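Local coordinates for subtilisin-like serine protease (Fervidobacterium pennivorans, PDB 1R6V), which degrades keratin into peptides as a calcium-binding, subtilisin-like serine protease, allowing the bacterium to grow on native feathers, at residues R98-P103 with G198-H203; A159-G164 with H266-W271; T192-G197 with I226-I231; S349-E354 with D375-T380. The protein carries 1 engineered substitution. All coordinates share one frame; numbering follows the deposited sequence.

Contact 1: R98-P103 with G198-H203; sequences RELIKP and GSAGTH. Engineered in segment 198-203: Ala200 (natural residue His).
Where subtilisins carry the histidine of the charge relay system, the contact has the engineered residue Ala200, whose single methyl group meets the propeptide segment 98-103. Its CB is approached by two apolar groups. The delta methyl CD2 of Leu100 lies 4.0 Å from Ala200 CB, and the ring carbon CD of Pro103 stands 4.4 Å from the same Ala200 CB. Leu100 reaches it because its CG is turned anti to the backbone N (chi1 -166°), which carries the branched end forward from the strand. No direct hydrogen bond joins the segments; a water does so instead, accepting from Lys102 NZ at 2.8 Å and from Ala200 N at 3.1 Å. The lysine amino group is thereby tied to a backbone N-H in the first turn of the helix. From Leu100 to Lys102 the chain bends in an inverse gamma turn centred on Ile101, before Pro103, which also packs on Ser381, the inferred charge-relay serine. A propeptide running through the active site in this way is consistent with an inhibited zymogen, as in other subtilases. Glu99 and Ile101 make backbone bonds to Gly269 and Ser267, so the short strand 99-100 adds antiparallel to strand 263-269. Facing it, Ala200, near the N-terminal end of helix 200-209, touches Asp162 at the end of strand 157-162, while helix 380-397 packs against Pro103.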
loop_
_atom_site.group_PDB
_atom_site.type_symbol
_atom_site.label_atom_id
_atom_site.label_comp_id
_atom_site.label_asym_id
_atom_site.label_seq_id
_atom_site.Cartn_x
_atom_site.Cartn_y
_atom_site.Cartn_z
ATOM N N ARG A 98 -2.567 9.034 -6.828
ATOM C CA ARG A 98 -3.236 7.827 -7.357
ATOM C C ARG A 98 -4.066 8.233 -8.557
ATOM O O ARG A 98 -4.511 9.370 -8.656
ATOM C CB ARG A 98 -4.207 7.207 -6.349
ATOM C CG ARG A 98 -3.653 6.976 -4.974
ATOM C CD ARG A 98 -2.693 5.808 -4.871
ATOM N NE ARG A 98 -2.167 5.747 -3.516
ATOM C CZ ARG A 98 -1.098 5.055 -3.146
ATOM N NH1 ARG A 98 -0.424 4.326 -4.035
ATOM N NH2 ARG A 98 -0.663 5.136 -1.887
ATOM N N GLU A 99 -4.302 7.290 -9.452
ATOM C CA GLU A 99 -5.110 7.578 -10.613
ATOM C C GLU A 99 -6.069 6.434 -10.820
ATOM O O GLU A 99 -5.787 5.295 -10.459
ATOM C CB GLU A 99 -4.233 7.727 -11.860
ATOM C CG GLU A 99 -3.161 8.784 -11.705
ATOM C CD GLU A 99 -2.309 8.964 -12.947
ATOM O OE1 GLU A 99 -1.660 7.986 -13.378
ATOM O OE2 GLU A 99 -2.284 10.096 -13.485
ATOM N N LEU A 100 -7.207 6.756 -11.410
ATOM C CA LEU A 100 -8.202 5.751 -11.715
ATOM C C LEU A 100 -7.666 4.986 -12.922
ATOM O O LEU A 100 -7.073 5.580 -13.824
ATOM C CB LEU A 100 -9.512 6.446 -12.083
ATOM C CG LEU A 100 -10.801 5.637 -12.140
ATOM C CD1 LEU A 100 -11.229 5.277 -10.741
ATOM C CD2 LEU A 100 -11.887 6.475 -12.826
ATOM N N ILE A 101 -7.837 3.670 -12.933
ATOM C CA ILE A 101 -7.409 2.866 -14.075
ATOM C C ILE A 101 -8.600 2.988 -15.029
ATOM O O ILE A 101 -9.459 2.113 -15.099
ATOM C CB ILE A 101 -7.175 1.406 -13.645
ATOM C CG1 ILE A 101 -6.067 1.366 -12.590
ATOM C CG2 ILE A 101 -6.777 0.548 -14.848
ATOM C CD1 ILE A 101 -5.891 -0.001 -11.913
ATOM N N LYS A 102 -8.621 4.100 -15.762
ATOM C CA LYS A 102 -9.707 4.468 -16.667
ATOM C C LYS A 102 -10.094 3.569 -17.835
ATOM O O LYS A 102 -9.265 3.222 -18.675
ATOM C CB LYS A 102 -9.446 5.880 -17.217
ATOM C CG LYS A 102 -9.541 7.007 -16.184
ATOM C CD LYS A 102 -10.976 7.499 -15.965
ATOM C CE LYS A 102 -11.523 8.252 -17.175
ATOM N NZ LYS A 102 -12.975 8.568 -17.020
ATOM N N PRO A 103 -11.382 3.201 -17.913
ATOM C CA PRO A 103 -11.829 2.347 -19.019
ATOM C C PRO A 103 -11.952 3.190 -20.280
ATOM O O PRO A 103 -12.124 4.405 -20.193
ATOM C CB PRO A 103 -13.191 1.852 -18.543
ATOM C CG PRO A 103 -13.699 2.981 -17.711
ATOM C CD PRO A 103 -12.469 3.419 -16.940
ATOM N N GLY A 198 -17.296 11.002 -12.484
ATOM C CA GLY A 198 -17.414 10.574 -13.866
ATOM C C GLY A 198 -18.308 9.358 -13.988
ATOM O O GLY A 198 -19.032 9.019 -13.052
ATOM N N SER A 199 -18.202 8.666 -15.117
ATOM C CA SER A 199 -19.056 7.519 -15.418
ATOM C C SER A 199 -18.616 6.123 -14.986
ATOM O O SER A 199 -19.448 5.225 -14.923
ATOM C CB SER A 199 -19.305 7.488 -16.928
ATOM O OG SER A 199 -18.084 7.214 -17.607
ATOM N N ALA A 200 -17.333 5.938 -14.682
ATOM C CA ALA A 200 -16.814 4.617 -14.325
ATOM C C ALA A 200 -17.563 3.843 -13.256
ATOM O O ALA A 200 -17.934 2.698 -13.479
ATOM C CB ALA A 200 -15.352 4.717 -13.940
ATOM N N GLY A 201 -17.781 4.463 -12.104
ATOM C CA GLY A 201 -18.468 3.765 -11.015
ATOM C C GLY A 201 -19.843 3.221 -11.366
ATOM O O GLY A 201 -20.273 2.167 -10.888
ATOM N N THR A 202 -20.570 3.952 -12.202
ATOM C CA THR A 202 -21.904 3.504 -12.611
ATOM C C THR A 202 -21.806 2.287 -13.527
ATOM O O THR A 202 -22.622 1.368 -13.445
ATOM C CB THR A 202 -22.642 4.615 -13.366
ATOM O OG1 THR A 202 -22.737 5.764 -12.519
ATOM C CG2 THR A 202 -24.048 4.180 -13.755
ATOM N N HIS A 203 -20.810 2.297 -14.411
ATOM C CA HIS A 203 -20.595 1.172 -15.319
ATOM C C HIS A 203 -20.257 -0.054 -14.452
ATOM O O HIS A 203 -20.784 -1.150 -14.655
ATOM C CB HIS A 203 -19.468 1.520 -16.305
ATOM C CG HIS A 203 -19.447 0.667 -17.533
ATOM N ND1 HIS A 203 -18.788 -0.542 -17.587
ATOM C CD2 HIS A 203 -20.018 0.841 -18.752
ATOM C CE1 HIS A 203 -18.952 -1.077 -18.783
ATOM N NE2 HIS A 203 -19.695 -0.258 -19.512
HETATM O O HOH W 1 -14.922 7.895 -15.145
#

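Contact 2: A159-G164 with H266-W271; sequences AVVDTG and HSWGGW
Val161 meets the imidazole of His266 obliquely, with its CB 3.7 Å from His266 ND1 and its methyl CG2 3.7 Å from His266 CE1. The two branches reach different parts of the ring: CG1, set anti to the backbone N (chi1 -172°), comes to ND1 and CE1 alike, whereas CG2 lies closer to CE1. Trp268 touches more lightly, its CD1 standing 4.1 Å from Val161 O. The next shell fixes the imidazole. Trp268 NE1 donates to His266 ND1 over 3.0 Å with an N-H...acceptor angle of 154°, entering at the edge of the imidazole and in its plane, which should restrain the ring's rotation. A water bridges the two segments, giving protons to Val161 O and to the carboxylate oxygen Asp162 OD2 (2.9 Å) and accepting from Ser267 N. The other carboxylate oxygen, Asp162 OD1, takes the N-H of Thr163 at 2.7 Å on its anti lone pair, so the carboxylate is held on both oxygens. Farther out, Phe281 meets the His266 ring, and Met291 and Val293 of strand 290-294 touch it. Neighbouring parallel strands 157-162 and 263-269 thus place Asp162, the inferred aspartate of the charge relay system, at a strand's C-terminal end, as is characteristic of the subtilisin fold.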
loop_
_atom_site.group_PDB
_atom_site.type_symbol
_atom_site.label_atom_id
_atom_site.label_comp_id
_atom_site.label_asym_id
_atom_site.label_seq_id
_atom_site.Cartn_x
_atom_site.Cartn_y
_atom_site.Cartn_z
ATOM N N ALA A 159 -19.183 -2.691 -1.957
ATOM C CA ALA A 159 -18.757 -1.297 -2.009
ATOM C C ALA A 159 -18.047 -1.044 -3.319
ATOM O O ALA A 159 -17.100 -1.749 -3.673
ATOM C CB ALA A 159 -17.832 -0.956 -0.849
ATOM N N VAL A 160 -18.532 -0.043 -4.046
ATOM C CA VAL A 160 -17.914 0.343 -5.311
ATOM C C VAL A 160 -17.111 1.602 -4.942
ATOM O O VAL A 160 -17.663 2.687 -4.783
ATOM C CB VAL A 160 -18.995 0.608 -6.397
ATOM C CG1 VAL A 160 -18.379 1.348 -7.602
ATOM C CG2 VAL A 160 -19.576 -0.737 -6.873
ATOM N N VAL A 161 -15.803 1.419 -4.807
ATOM C CA VAL A 161 -14.851 2.462 -4.392
ATOM C C VAL A 161 -14.340 3.018 -5.700
ATOM O O VAL A 161 -13.424 2.484 -6.311
ATOM C CB VAL A 161 -13.768 1.812 -3.533
ATOM C CG1 VAL A 161 -12.874 2.893 -2.914
ATOM C CG2 VAL A 161 -14.461 0.974 -2.434
ATOM N N ASP A 162 -14.930 4.144 -6.086
ATOM C CA ASP A 162 -14.711 4.655 -7.424
ATOM C C ASP A 162 -15.136 6.142 -7.523
ATOM O O ASP A 162 -14.986 6.917 -6.568
ATOM C CB ASP A 162 -15.618 3.774 -8.300
ATOM C CG ASP A 162 -15.108 3.577 -9.690
ATOM O OD1 ASP A 162 -15.176 4.539 -10.486
ATOM O OD2 ASP A 162 -14.640 2.449 -9.975
ATOM N N THR A 163 -15.690 6.497 -8.682
ATOM C CA THR A 163 -16.153 7.856 -8.997
ATOM C C THR A 163 -17.556 8.189 -8.480
ATOM O O THR A 163 -18.042 9.304 -8.697
ATOM C CB THR A 163 -16.242 8.069 -10.525
ATOM O OG1 THR A 163 -17.157 7.109 -11.083
ATOM C CG2 THR A 163 -14.887 7.900 -11.189
ATOM N N GLY A 164 -18.197 7.255 -7.787
ATOM C CA GLY A 164 -19.569 7.497 -7.357
ATOM C C GLY A 164 -20.473 6.770 -8.346
ATOM O O GLY A 164 -20.013 6.347 -9.417
ATOM N N HIS A 266 -12.140 -2.224 -6.527
ATOM C CA HIS A 266 -11.168 -1.126 -6.684
ATOM C C HIS A 266 -10.474 -1.158 -8.042
ATOM O O HIS A 266 -9.926 -2.194 -8.423
ATOM C CB HIS A 266 -10.027 -1.241 -5.669
ATOM C CG HIS A 266 -10.465 -1.235 -4.240
ATOM N ND1 HIS A 266 -10.579 -0.073 -3.498
ATOM C CD2 HIS A 266 -10.812 -2.252 -3.417
ATOM C CE1 HIS A 266 -10.986 -0.385 -2.275
ATOM N NE2 HIS A 266 -11.132 -1.699 -2.202
ATOM N N SER A 267 -10.466 -0.041 -8.760
ATOM C CA SER A 267 -9.732 -0.001 -10.024
ATOM C C SER A 267 -9.008 1.332 -10.089
ATOM O O SER A 267 -9.308 2.195 -10.923
ATOM C CB SER A 267 -10.668 -0.171 -11.216
ATOM O OG SER A 267 -11.139 -1.516 -11.255
ATOM N N TRP A 268 -8.062 1.492 -9.173
ATOM C CA TRP A 268 -7.247 2.693 -9.060
ATOM C C TRP A 268 -5.912 2.320 -8.442
ATOM O O TRP A 268 -5.737 1.215 -7.922
ATOM C CB TRP A 268 -7.949 3.722 -8.172
ATOM C CG TRP A 268 -8.273 3.190 -6.767
ATOM C CD1 TRP A 268 -9.349 2.421 -6.404
ATOM C CD2 TRP A 268 -7.493 3.372 -5.578
ATOM N NE1 TRP A 268 -9.283 2.116 -5.051
ATOM C CE2 TRP A 268 -8.153 2.684 -4.529
ATOM C CE3 TRP A 268 -6.294 4.049 -5.293
ATOM C CZ2 TRP A 268 -7.657 2.656 -3.224
ATOM C CZ3 TRP A 268 -5.805 4.020 -3.996
ATOM C CH2 TRP A 268 -6.487 3.326 -2.975
ATOM N N GLY A 269 -4.956 3.237 -8.496
ATOM C CA GLY A 269 -3.682 2.943 -7.890
ATOM C C GLY A 269 -2.602 3.962 -8.134
ATOM O O GLY A 269 -2.809 4.953 -8.835
ATOM N N GLY A 270 -1.445 3.691 -7.546
ATOM C CA GLY A 270 -0.299 4.574 -7.672
ATOM C C GLY A 270 0.961 3.905 -7.160
ATOM O O GLY A 270 0.907 2.873 -6.494
ATOM N N TRP A 271 2.106 4.509 -7.462
ATOM C CA TRP A 271 3.404 3.980 -7.059
ATOM C C TRP A 271 3.649 3.902 -5.540
ATOM O O TRP A 271 4.253 2.946 -5.036
ATOM C CB TRP A 271 4.517 4.842 -7.693
ATOM C CG TRP A 271 5.867 4.665 -7.048
ATOM C CD1 TRP A 271 6.783 3.694 -7.317
ATOM C CD2 TRP A 271 6.417 5.445 -5.970
ATOM N NE1 TRP A 271 7.863 3.813 -6.475
ATOM C CE2 TRP A 271 7.666 4.877 -5.639
ATOM C CE3 TRP A 271 5.970 6.561 -5.256
ATOM C CZ2 TRP A 271 8.475 5.389 -4.617
ATOM C CZ3 TRP A 271 6.776 7.072 -4.237
ATOM C CH2 TRP A 271 8.013 6.485 -3.930
HETATM O O HOH W 2 -12.031 2.294 -8.660
#

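Contact 3: T192-G197 with I226-I231; sequences TDSSYG and IMPIVI
The loop leading into helix 200-209, near whose N-terminal end lies the engineered charge-relay position, lies here over strand 225-230 of the central subtilase sheet. Two side chains of the loop meet two of the strand. Ser194 OG sits 3.8 Å from Pro228 CB and slightly farther from CG of that ring; its polar needs are met outside the pair, in a hydrogen bond with the backbone N of Val165. The methyl CG2 of Val230 fills the adjoining place, 3.9 Å from Ser194 O. That methyl also lies at the edge of the Tyr196 ring, near its plane, with Tyr196 CD2 4.4 Å from Val230 CG2. The torsion of Val230 (chi1 -177°) puts CG1 anti to the backbone N and leaves CG2 for both loop residues. An Asx turn shapes the loop: Asp193 OD1 accepts from Ser195 N at 3.0 Å, from above the carboxylate plane, and from Ser195 OG at 2.6 Å on its syn lone pair. Two donors on one oxygen hold the bend that carries Ser194 and Tyr196 toward the strand. Leu188 of strand 186-188 packs on Ser194 and Val230, Arg181 makes a cation-pi contact with Tyr196, and helix 246-258 touches Met227 and Ile229 of strand 225-230.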
loop_
_atom_site.group_PDB
_atom_site.type_symbol
_atom_site.label_atom_id
_atom_site.label_comp_id
_atom_site.label_asym_id
_atom_site.label_seq_id
_atom_site.Cartn_x
_atom_site.Cartn_y
_atom_site.Cartn_z
ATOM N N THR A 192 -29.629 7.682 -4.963
ATOM C CA THR A 192 -29.278 8.984 -5.510
ATOM C C THR A 192 -28.087 8.955 -6.451
ATOM O O THR A 192 -27.331 7.993 -6.476
ATOM C CB THR A 192 -29.029 10.013 -4.379
ATOM O OG1 THR A 192 -27.888 9.625 -3.608
ATOM C CG2 THR A 192 -30.252 10.063 -3.453
ATOM N N ASP A 193 -27.946 10.010 -7.245
ATOM C CA ASP A 193 -26.840 10.138 -8.190
ATOM C C ASP A 193 -25.614 10.687 -7.450
ATOM O O ASP A 193 -25.629 11.831 -6.973
ATOM C CB ASP A 193 -27.266 11.086 -9.320
ATOM C CG ASP A 193 -26.142 11.394 -10.295
ATOM O OD1 ASP A 193 -25.104 10.696 -10.272
ATOM O OD2 ASP A 193 -26.302 12.335 -11.100
ATOM N N SER A 194 -24.562 9.873 -7.329
ATOM C CA SER A 194 -23.342 10.319 -6.652
ATOM C C SER A 194 -22.161 10.259 -7.610
ATOM O O SER A 194 -21.019 10.212 -7.177
ATOM C CB SER A 194 -23.053 9.451 -5.411
ATOM O OG SER A 194 -22.930 8.080 -5.755
ATOM N N SER A 195 -22.444 10.330 -8.908
ATOM C CA SER A 195 -21.409 10.232 -9.934
ATOM C C SER A 195 -20.486 11.456 -10.080
ATOM O O SER A 195 -20.169 11.889 -11.185
ATOM C CB SER A 195 -22.061 9.859 -11.286
ATOM O OG SER A 195 -23.004 10.826 -11.730
ATOM N N TYR A 196 -20.035 11.992 -8.952
ATOM C CA TYR A 196 -19.155 13.155 -8.951
ATOM C C TYR A 196 -17.860 13.031 -9.764
ATOM O O TYR A 196 -17.395 14.017 -10.342
ATOM C CB TYR A 196 -18.795 13.520 -7.510
ATOM C CG TYR A 196 -19.981 13.911 -6.665
ATOM C CD1 TYR A 196 -20.634 15.121 -6.877
ATOM C CD2 TYR A 196 -20.475 13.060 -5.680
ATOM C CE1 TYR A 196 -21.750 15.472 -6.133
ATOM C CE2 TYR A 196 -21.593 13.400 -4.936
ATOM C CZ TYR A 196 -22.225 14.609 -5.171
ATOM O OH TYR A 196 -23.339 14.954 -4.451
ATOM N N GLY A 197 -17.283 11.832 -9.818
ATOM C CA GLY A 197 -16.022 11.651 -10.524
ATOM C C GLY A 197 -16.092 11.205 -11.975
ATOM O O GLY A 197 -15.061 11.035 -12.625
ATOM N N ILE A 226 -25.464 -2.214 -4.018
ATOM C CA ILE A 226 -24.282 -1.403 -4.265
ATOM C C ILE A 226 -24.150 -0.264 -3.262
ATOM O O ILE A 226 -25.073 0.538 -3.096
ATOM C CB ILE A 226 -24.339 -0.780 -5.683
ATOM C CG1 ILE A 226 -24.433 -1.882 -6.744
ATOM C CG2 ILE A 226 -23.115 0.124 -5.918
ATOM C CD1 ILE A 226 -23.208 -2.763 -6.836
ATOM N N MET A 227 -22.990 -0.184 -2.618
ATOM C CA MET A 227 -22.705 0.888 -1.658
ATOM C C MET A 227 -21.634 1.771 -2.298
ATOM O O MET A 227 -20.481 1.381 -2.394
ATOM C CB MET A 227 -22.179 0.302 -0.332
ATOM C CG MET A 227 -21.617 1.345 0.667
ATOM S SD MET A 227 -20.856 0.511 2.128
ATOM C CE MET A 227 -22.388 0.293 3.193
ATOM N N PRO A 228 -22.015 2.963 -2.774
ATOM C CA PRO A 228 -21.013 3.834 -3.393
ATOM C C PRO A 228 -20.107 4.560 -2.392
ATOM O O PRO A 228 -20.581 5.110 -1.392
ATOM C CB PRO A 228 -21.852 4.808 -4.228
ATOM C CG PRO A 228 -23.194 4.777 -3.580
ATOM C CD PRO A 228 -23.388 3.377 -3.111
ATOM N N ILE A 229 -18.804 4.511 -2.653
ATOM C CA ILE A 229 -17.798 5.196 -1.842
ATOM C C ILE A 229 -17.069 6.065 -2.854
ATOM O O ILE A 229 -16.400 5.562 -3.759
ATOM C CB ILE A 229 -16.796 4.223 -1.159
ATOM C CG1 ILE A 229 -17.542 3.196 -0.288
ATOM C CG2 ILE A 229 -15.773 5.037 -0.337
ATOM C CD1 ILE A 229 -18.252 3.764 0.985
ATOM N N VAL A 230 -17.207 7.378 -2.719
ATOM C CA VAL A 230 -16.605 8.277 -3.685
ATOM C C VAL A 230 -15.164 8.630 -3.371
ATOM O O VAL A 230 -14.900 9.395 -2.444
ATOM C CB VAL A 230 -17.445 9.581 -3.791
ATOM C CG1 VAL A 230 -16.871 10.513 -4.865
ATOM C CG2 VAL A 230 -18.887 9.222 -4.109
ATOM N N ILE A 231 -14.225 8.059 -4.128
ATOM C CA ILE A 231 -12.833 8.392 -3.905
ATOM C C ILE A 231 -12.206 9.196 -5.044
ATOM O O ILE A 231 -11.073 9.678 -4.911
ATOM C CB ILE A 231 -11.982 7.148 -3.537
ATOM C CG1 ILE A 231 -11.932 6.134 -4.692
ATOM C CG2 ILE A 231 -12.562 6.513 -2.279
ATOM C CD1 ILE A 231 -10.647 5.272 -4.645
#

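Contact 4: S349-E354 with D375-T380; sequences STVPGE and DYYQGT
Backbone hydrogen bonding between Ser349 and Asp375 comes first: they form an antiparallel hydrogen-bonded pair. Ser349 N donates to Asp375 O over 3.1 Å, and Asp375 N returns the bond to Ser349 O at 3.0 Å. The two bonds close the ring of this pair. Apolar contact comes next and centres on one methyl. Val351 CG1 touches Tyr377 OH at 3.5 Å, the ring carbon CZ of Tyr377 at 3.9 Å and, also at 3.9 Å, Asp375 CB. With chi1 -63° this methyl is anti to the carbonyl carbon of Val351, which directs it at both residues of the neighbouring strand. Polar side-chain bonds complete the account. Asp375 OD1 accepts from Tyr376 N at 2.8 Å, a local bond that restrains the carboxylate. The hydroxyl of Tyr377 finds its partner in Ser199 OG, and Ser349 OG in the carbonyl O of His203, so both polar ends are engaged by the segment entering and beginning helix 200-209. His203 also stacks its ring on that of Tyr377. Strand 374-378 is the middle of a three-stranded antiparallel sheet, flanked by strand 347-350 and by the propeptide strand 104-105, with helix 200-209 packed against it.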
loop_
_atom_site.group_PDB
_atom_site.type_symbol
_atom_site.label_atom_id
_atom_site.label_comp_id
_atom_site.label_asym_id
_atom_site.label_seq_id
_atom_site.Cartn_x
_atom_site.Cartn_y
_atom_site.Cartn_z
ATOM N N SER A 349 -22.702 -1.845 -20.202
ATOM C CA SER A 349 -23.238 -1.564 -18.875
ATOM C C SER A 349 -23.833 -0.168 -18.779
ATOM O O SER A 349 -23.811 0.612 -19.736
ATOM C CB SER A 349 -22.168 -1.730 -17.807
ATOM O OG SER A 349 -22.784 -1.742 -16.509
ATOM N N THR A 350 -24.364 0.121 -17.598
ATOM C CA THR A 350 -24.996 1.390 -17.276
ATOM C C THR A 350 -24.012 2.559 -17.155
ATOM O O THR A 350 -22.922 2.397 -16.615
ATOM C CB THR A 350 -25.743 1.265 -15.923
ATOM O OG1 THR A 350 -24.883 0.628 -14.964
ATOM C CG2 THR A 350 -26.993 0.412 -16.066
ATOM N N VAL A 351 -24.375 3.723 -17.698
ATOM C CA VAL A 351 -23.544 4.912 -17.522
ATOM C C VAL A 351 -24.516 6.006 -17.087
ATOM O O VAL A 351 -25.725 5.899 -17.315
ATOM C CB VAL A 351 -22.749 5.357 -18.803
ATOM C CG1 VAL A 351 -21.751 4.269 -19.198
ATOM C CG2 VAL A 351 -23.691 5.708 -19.955
ATOM N N PRO A 352 -24.010 7.051 -16.425
ATOM C CA PRO A 352 -24.901 8.129 -15.977
ATOM C C PRO A 352 -25.661 8.760 -17.135
ATOM O O PRO A 352 -25.142 8.856 -18.244
ATOM C CB PRO A 352 -23.947 9.109 -15.296
ATOM C CG PRO A 352 -22.618 8.808 -15.933
ATOM C CD PRO A 352 -22.617 7.324 -16.039
ATOM N N GLY A 353 -26.895 9.177 -16.872
ATOM C CA GLY A 353 -27.704 9.795 -17.911
ATOM C C GLY A 353 -27.189 11.156 -18.364
ATOM O O GLY A 353 -26.367 11.769 -17.695
ATOM N N GLU A 354 -27.699 11.641 -19.492
ATOM C CA GLU A 354 -27.272 12.920 -20.054
ATOM C C GLU A 354 -27.250 14.087 -19.080
ATOM O O GLU A 354 -26.349 14.920 -19.141
ATOM C CB GLU A 354 -28.146 13.277 -21.251
ATOM C CG GLU A 354 -27.980 12.322 -22.420
ATOM C CD GLU A 354 -28.623 12.851 -23.685
ATOM O OE1 GLU A 354 -28.583 14.082 -23.893
ATOM O OE2 GLU A 354 -29.151 12.042 -24.474
ATOM N N ASP A 375 -23.229 2.065 -22.353
ATOM C CA ASP A 375 -22.071 2.177 -23.228
ATOM C C ASP A 375 -21.217 0.938 -23.081
ATOM O O ASP A 375 -21.301 0.213 -22.078
ATOM C CB ASP A 375 -21.218 3.428 -22.929
ATOM C CG ASP A 375 -20.574 4.004 -24.193
ATOM O OD1 ASP A 375 -20.527 3.272 -25.212
ATOM O OD2 ASP A 375 -20.117 5.179 -24.160
ATOM N N TYR A 376 -20.392 0.707 -24.089
ATOM C CA TYR A 376 -19.488 -0.436 -24.125
ATOM C C TYR A 376 -18.081 0.037 -23.758
ATOM O O TYR A 376 -17.524 0.907 -24.421
ATOM C CB TYR A 376 -19.436 -1.055 -25.530
ATOM C CG TYR A 376 -20.768 -1.503 -26.082
ATOM C CD1 TYR A 376 -21.634 -0.579 -26.652
ATOM C CD2 TYR A 376 -21.161 -2.839 -26.039
ATOM C CE1 TYR A 376 -22.854 -0.959 -27.168
ATOM C CE2 TYR A 376 -22.404 -3.235 -26.561
ATOM C CZ TYR A 376 -23.236 -2.276 -27.121
ATOM O OH TYR A 376 -24.468 -2.610 -27.627
ATOM N N TYR A 377 -17.508 -0.556 -22.717
ATOM C CA TYR A 377 -16.173 -0.194 -22.265
ATOM C C TYR A 377 -15.215 -1.379 -22.326
ATOM O O TYR A 377 -15.626 -2.542 -22.415
ATOM C CB TYR A 377 -16.199 0.281 -20.804
ATOM C CG TYR A 377 -16.820 1.636 -20.545
ATOM C CD1 TYR A 377 -17.250 2.455 -21.587
ATOM C CD2 TYR A 377 -16.945 2.105 -19.240
ATOM C CE1 TYR A 377 -17.792 3.725 -21.338
ATOM C CE2 TYR A 377 -17.486 3.360 -18.973
ATOM C CZ TYR A 377 -17.908 4.167 -20.020
ATOM O OH TYR A 377 -18.454 5.412 -19.755
ATOM N N GLN A 378 -13.931 -1.062 -22.240
ATOM C CA GLN A 378 -12.886 -2.066 -22.216
ATOM C C GLN A 378 -11.879 -1.620 -21.164
ATOM O O GLN A 378 -11.725 -0.425 -20.913
ATOM C CB GLN A 378 -12.230 -2.152 -23.591
ATOM C CG GLN A 378 -10.861 -2.753 -23.624
ATOM C CD GLN A 378 -10.092 -2.292 -24.862
ATOM O OE1 GLN A 378 -10.507 -2.547 -25.986
ATOM N NE2 GLN A 378 -8.973 -1.604 -24.653
ATOM N N GLY A 379 -11.223 -2.579 -20.526
ATOM C CA GLY A 379 -10.222 -2.237 -19.540
ATOM C C GLY A 379 -10.240 -3.191 -18.370
ATOM O O GLY A 379 -11.200 -3.942 -18.183
ATOM N N THR A 380 -9.171 -3.167 -17.587
ATOM C CA THR A 380 -9.117 -4.033 -16.426
ATOM C C THR A 380 -10.208 -3.589 -15.445
ATOM O O THR A 380 -10.687 -4.379 -14.627
ATOM C CB THR A 380 -7.729 -3.980 -15.763
ATOM O OG1 THR A 380 -6.718 -4.184 -16.764
ATOM C CG2 THR A 380 -7.607 -5.084 -14.749
#

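In the fold
From the N terminus, the propeptide segment 98-103 opens contact 1, which closes at 198-203, at the N-terminal part of helix 200-209. Before it closes, 159-164 opens contact 2 and 192-197 opens contact 3, so contact 1 crosses both. Contact 3 closes at 226-231 and is nested inside the larger loop that contact 2 completes at 266-271. Contact 4 follows all three in series, closing a short loop between 349-354 and 375-380. Contacts 1, 2 and 3 all reach the central mixed sheet; Asp162 O to Ile231 N and Thr163 O to Gly197 N probably bond contacts 2 and 3. Helix 200-209 then joins contact 1 to contact 4 through Thr202 and His203, linking propeptide, central sheet and small antiparallel sheet.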